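LBCATS-a (Synthetic construct, PDB 5EY5) probably acts as the alpha subunit of tryptophan synthase, a TIM-barrel lyase that cleaves indole-3-glycerol phosphate to indole and glyceraldehyde 3-phosphate. Local coordinates at residues 123-128 / 147-153. Numbering follows the deposited sequence.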
# COMPACT_ATOMS: atom_id res chain seq x y z
N VAL A 123 -28.79 45.33 -18.76
CA VAL A 123 -28.45 44.03 -19.33
C VAL A 123 -29.73 43.41 -19.85
O VAL A 123 -30.68 43.21 -19.09
CB VAL A 123 -27.79 43.11 -18.30
CG1 VAL A 123 -27.73 41.66 -18.86
CG2 VAL A 123 -26.39 43.60 -17.94
N ASP A 124 -29.74 43.06 -21.13
CA ASP A 124 -31.00 42.68 -21.76
C ASP A 124 -31.28 41.19 -21.71
O ASP A 124 -32.45 40.80 -21.81
CB ASP A 124 -30.99 43.20 -23.19
CG ASP A 124 -30.66 44.69 -23.25
OD1 ASP A 124 -29.55 45.06 -23.69
OD2 ASP A 124 -31.51 45.49 -22.80
N GLY A 125 -30.27 40.35 -21.57
CA GLY A 125 -30.51 38.93 -21.66
C GLY A 125 -29.46 38.14 -20.91
O GLY A 125 -28.40 38.65 -20.54
N LEU A 126 -29.78 36.87 -20.69
CA LEU A 126 -28.99 35.98 -19.87
C LEU A 126 -28.83 34.66 -20.61
O LEU A 126 -29.81 34.12 -21.13
CB LEU A 126 -29.63 35.72 -18.51
CG LEU A 126 -29.83 36.95 -17.63
CD1 LEU A 126 -30.33 36.54 -16.25
CD2 LEU A 126 -28.53 37.75 -17.53
N ILE A 127 -27.59 34.18 -20.65
CA ILE A 127 -27.25 32.83 -21.09
C ILE A 127 -26.61 32.15 -19.89
O ILE A 127 -25.61 32.64 -19.36
CB ILE A 127 -26.29 32.86 -22.28
CG1 ILE A 127 -26.95 33.53 -23.48
CG2 ILE A 127 -25.80 31.43 -22.63
CD1 ILE A 127 -25.98 33.76 -24.63
N VAL A 128 -27.20 31.06 -19.42
CA VAL A 128 -26.72 30.36 -18.24
C VAL A 128 -26.38 28.93 -18.64
O VAL A 128 -27.25 28.06 -18.67
CB VAL A 128 -27.76 30.39 -17.11
CG1 VAL A 128 -27.18 29.73 -15.86
CG2 VAL A 128 -28.18 31.82 -16.83
N GLY A 147 -38.31 41.79 -17.24
CA GLY A 147 -38.11 42.02 -18.66
C GLY A 147 -36.75 41.62 -19.18
O GLY A 147 -36.31 42.17 -20.19
N VAL A 148 -36.09 40.68 -18.52
CA VAL A 148 -34.78 40.20 -18.94
C VAL A 148 -34.98 38.87 -19.65
O VAL A 148 -35.61 37.95 -19.11
CB VAL A 148 -33.85 40.04 -17.74
CG1 VAL A 148 -32.55 39.34 -18.18
CG2 VAL A 148 -33.62 41.39 -17.09
N ASP A 149 -34.43 38.75 -20.86
CA ASP A 149 -34.60 37.52 -21.62
C ASP A 149 -33.68 36.43 -21.10
O ASP A 149 -32.55 36.69 -20.66
CB ASP A 149 -34.33 37.76 -23.11
CG ASP A 149 -35.41 38.61 -23.78
OD1 ASP A 149 -35.12 39.21 -24.83
OD2 ASP A 149 -36.54 38.70 -23.25
N LEU A 150 -34.17 35.21 -21.13
CA LEU A 150 -33.42 34.03 -20.72
C LEU A 150 -33.23 33.18 -21.97
O LEU A 150 -34.18 32.57 -22.47
CB LEU A 150 -34.17 33.29 -19.62
CG LEU A 150 -33.38 32.37 -18.70
CD1 LEU A 150 -34.33 31.70 -17.71
CD2 LEU A 150 -32.62 31.34 -19.51
N ILE A 151 -32.01 33.15 -22.48
CA ILE A 151 -31.69 32.42 -23.70
C ILE A 151 -31.22 31.02 -23.36
O ILE A 151 -30.22 30.85 -22.65
CB ILE A 151 -30.62 33.16 -24.51
CG1 ILE A 151 -31.13 34.56 -24.89
CG2 ILE A 151 -30.20 32.33 -25.72
CD1 ILE A 151 -30.20 35.68 -24.51
N PHE A 152 -31.94 30.00 -23.85
CA PHE A 152 -31.58 28.61 -23.59
C PHE A 152 -30.90 27.98 -24.81
O PHE A 152 -31.21 28.33 -25.96
CB PHE A 152 -32.81 27.79 -23.20
CG PHE A 152 -33.33 28.07 -21.81
CD1 PHE A 152 -34.43 28.88 -21.61
CD2 PHE A 152 -32.72 27.50 -20.70
CE1 PHE A 152 -34.91 29.13 -20.33
CE2 PHE A 152 -33.19 27.74 -19.41
CZ PHE A 152 -34.28 28.56 -19.23
N LEU A 153 -29.97 27.06 -24.54
CA LEU A 153 -29.23 26.34 -25.59
C LEU A 153 -29.96 25.07 -26.02
O LEU A 153 -30.58 24.38 -25.20
CB LEU A 153 -27.83 25.96 -25.11
CG LEU A 153 -26.76 27.04 -25.06
CD1 LEU A 153 -27.33 28.29 -24.43
CD2 LEU A 153 -25.53 26.54 -24.27
O HOH W 1 -29.76 30.29 -19.97
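Leu126 bonds to strand 149-151 through both its N-H and its C=O: its N reaches Asp149 O at 2.8 Å, the bond bent to 134°, while its O receives Ile151 N, also at 2.8 Å but nearly straight. A third bond, Asp149 N to Asp124 O, completes a parallel pairing of two neighbouring TIM-barrel strands, joined as a beta-alpha-beta unit through helix 137-146. Around these bonds the packing is close. On the helix-facing side, Leu126 CG lies 3.7 Å from Val148 CG1, and Phe114, Val115 and Cys118 of helix 111-121 add to this apolar layer. On the barrel-interior side, Ile151 rests its CB against Ile127 CG1 at 3.8 Å; with CG1 beside the backbone N (chi1 -61°) and chi2 at 127°, its CD1 lies 3.7 Å from Leu126 O and near Gly125 CA. Toward the C-terminal ends the strands part. Val128 N and Ile151 O are 4.4 Å apart, and a water spans them, accepting from the amide at 2.7 Å and donating to the carbonyl. The side chains of Leu153 and Ile127 cross at about a right angle, CD1 touching CG2; that of Ile127 is about 5 Å from the bound sn-glycerol-3-phosphate. Direct N-H...O bonds thus hold the start of the pairing, and water replaces one where the strands part.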